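Local coordinates for luciferase-like enzymeAMP-CoA-ligase (Zophobas atratus, PDB 4W8O), which probably activates carboxylic acids with ATP as an AMP-forming CoA ligase of the luciferase-like (ANL) family, from a nonluminescent mealworm, at residues Glu207-Cys212 with Leu234-Leu239. Residues are numbered along the deposited sequence; the frame is centred on the assembly and turned at random.
Sequences ETSFYC and LGRTFL
Two helices within the AMP-binding enzyme family region, 199-211 and 228-239, pack where Phe210 meets Arg236 and Leu239; the axes of their segments cross at -66° and approach to 9.5 Å. Phe210 CD1 lies over the centre of the Arg236 guanidinium, 3.6 Å from CZ, while that CZ sits at the ring's edge near its plane; with the planes 71° apart, this is an edge-on approach to a flat cation rather than a parallel stack. One ring face receives Leu239 CD2, 3.9 Å from the centroid and 23° off the normal, a CH-pi contact. The Arg236 chain bends at chi2, and its CD passes 3.8 Å from Ser209 OG, a van der Waals approach, since that hydroxyl is hydrogen-bonded to Val206 O. Arg236 NE donates to a water at 3.0 Å, which in turn donates to Ser209 O at 2.8 Å. NH1 forms a salt bridge with Asp240. Replacing Arg236 by a leucine would probably leave Asp240 without this cationic mate and break the water link to Ser209 O. The helices thus meet through one CH-pi contact, a guanidinium against a ring edge and one water bridge, with Arg236's charge probably offset by Asp240.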
loop_
_atom_site.group_PDB
_atom_site.type_symbol
_atom_site.label_atom_id
_atom_site.label_comp_id
_atom_site.label_asym_id
_atom_site.label_seq_id
_atom_site.Cartn_x
_atom_site.Cartn_y
_atom_site.Cartn_z
ATOM N N GLU A 207 -7.562 -1.697 7.881
ATOM C CA GLU A 207 -8.034 -1.639 9.257
ATOM C C GLU A 207 -7.035 -2.278 10.228
ATOM O O GLU A 207 -6.818 -1.754 11.321
ATOM C CB GLU A 207 -9.425 -2.275 9.385
ATOM C CG GLU A 207 -10.276 -1.564 10.413
ATOM C CD GLU A 207 -11.702 -2.074 10.495
ATOM O OE1 GLU A 207 -12.164 -2.817 9.599
ATOM O OE2 GLU A 207 -12.365 -1.708 11.476
ATOM N N THR A 208 -6.416 -3.386 9.819
ATOM C CA THR A 208 -5.395 -4.041 10.634
ATOM C C THR A 208 -4.210 -3.104 10.864
ATOM O O THR A 208 -3.689 -3.024 11.976
ATOM C CB THR A 208 -4.914 -5.359 9.986
ATOM O OG1 THR A 208 -6.000 -6.298 9.962
ATOM C CG2 THR A 208 -3.726 -5.967 10.739
ATOM N N SER A 209 -3.802 -2.380 9.824
ATOM C CA SER A 209 -2.710 -1.412 9.957
ATOM C C SER A 209 -3.053 -0.274 10.948
ATOM O O SER A 209 -2.184 0.203 11.680
ATOM C CB SER A 209 -2.266 -0.870 8.577
ATOM O OG SER A 209 -3.155 0.096 8.035
ATOM N N PHE A 210 -4.318 0.137 10.985
ATOM C CA PHE A 210 -4.775 1.122 11.962
ATOM C C PHE A 210 -4.632 0.614 13.404
ATOM O O PHE A 210 -4.140 1.336 14.271
ATOM C CB PHE A 210 -6.226 1.525 11.686
ATOM C CG PHE A 210 -6.815 2.429 12.732
ATOM C CD1 PHE A 210 -6.514 3.780 12.748
ATOM C CD2 PHE A 210 -7.669 1.925 13.705
ATOM C CE1 PHE A 210 -7.047 4.617 13.715
ATOM C CE2 PHE A 210 -8.210 2.754 14.675
ATOM C CZ PHE A 210 -7.901 4.105 14.677
ATOM N N TYR A 211 -5.042 -0.630 13.657
ATOM C CA TYR A 211 -4.927 -1.211 15.002
ATOM C C TYR A 211 -3.502 -1.615 15.395
ATOM O O TYR A 211 -3.265 -1.987 16.542
ATOM C CB TYR A 211 -5.915 -2.367 15.195
ATOM C CG TYR A 211 -7.322 -1.841 15.328
ATOM C CD1 TYR A 211 -7.718 -1.158 16.477
ATOM C CD2 TYR A 211 -8.235 -1.970 14.290
ATOM C CE1 TYR A 211 -8.998 -0.645 16.598
ATOM C CE2 TYR A 211 -9.519 -1.463 14.399
ATOM C CZ TYR A 211 -9.893 -0.800 15.555
ATOM O OH TYR A 211 -11.155 -0.289 15.666
ATOM N N CYS A 212 -2.557 -1.532 14.463
ATOM C CA CYS A 212 -1.139 -1.675 14.812
ATOM C C CYS A 212 -0.698 -0.514 15.695
ATOM O O CYS A 212 0.286 -0.626 16.421
ATOM C CB CYS A 212 -0.257 -1.766 13.567
ATOM S SG CYS A 212 -0.369 -3.358 12.723
ATOM N N LEU A 234 -2.588 5.262 1.523
ATOM C CA LEU A 234 -3.752 6.031 1.101
ATOM C C LEU A 234 -5.008 5.587 1.875
ATOM O O LEU A 234 -5.694 6.412 2.480
ATOM C CB LEU A 234 -3.965 5.911 -0.413
ATOM C CG LEU A 234 -5.170 6.665 -1.011
ATOM C CD1 LEU A 234 -4.905 7.099 -2.452
ATOM C CD2 LEU A 234 -6.464 5.857 -0.947
ATOM N N GLY A 235 -5.298 4.290 1.856
ATOM C CA GLY A 235 -6.440 3.749 2.591
ATOM C C GLY A 235 -6.434 4.109 4.069
ATOM O O GLY A 235 -7.456 4.519 4.622
ATOM N N ARG A 236 -5.264 3.964 4.688
ATOM C CA ARG A 236 -5.071 4.229 6.111
ATOM C C ARG A 236 -5.242 5.710 6.478
ATOM O O ARG A 236 -5.775 6.013 7.538
ATOM C CB ARG A 236 -3.694 3.702 6.562
ATOM C CG ARG A 236 -3.242 4.111 7.949
ATOM C CD ARG A 236 -4.163 3.612 9.053
ATOM N NE ARG A 236 -3.695 4.108 10.349
ATOM C CZ ARG A 236 -3.917 5.334 10.822
ATOM N NH1 ARG A 236 -4.628 6.227 10.137
ATOM N NH2 ARG A 236 -3.425 5.674 11.999
ATOM N N THR A 237 -4.803 6.628 5.616
ATOM C CA THR A 237 -4.970 8.054 5.912
ATOM C C THR A 237 -6.425 8.496 5.743
ATOM O O THR A 237 -6.914 9.338 6.506
ATOM C CB THR A 237 -4.047 8.963 5.068
ATOM O OG1 THR A 237 -4.293 8.762 3.676
ATOM C CG2 THR A 237 -2.575 8.695 5.383
ATOM N N PHE A 238 -7.111 7.942 4.746
ATOM C CA PHE A 238 -8.546 8.188 4.585
ATOM C C PHE A 238 -9.312 7.754 5.837
ATOM O O PHE A 238 -10.206 8.460 6.293
ATOM C CB PHE A 238 -9.100 7.444 3.367
ATOM C CG PHE A 238 -9.090 8.248 2.101
ATOM C CD1 PHE A 238 -7.894 8.544 1.453
ATOM C CD2 PHE A 238 -10.279 8.688 1.536
ATOM C CE1 PHE A 238 -7.885 9.277 0.280
ATOM C CE2 PHE A 238 -10.276 9.423 0.361
ATOM C CZ PHE A 238 -9.080 9.720 -0.268
ATOM N N LEU A 239 -8.919 6.612 6.402
ATOM C CA LEU A 239 -9.671 5.954 7.466
ATOM C C LEU A 239 -9.995 6.866 8.643
ATOM O O LEU A 239 -11.096 6.787 9.178
ATOM C CB LEU A 239 -8.924 4.706 7.957
ATOM C CG LEU A 239 -9.627 3.852 9.026
ATOM C CD1 LEU A 239 -9.316 2.376 8.821
ATOM C CD2 LEU A 239 -9.247 4.274 10.436
HETATM O O HOH W 1 -1.521 2.913 11.970
#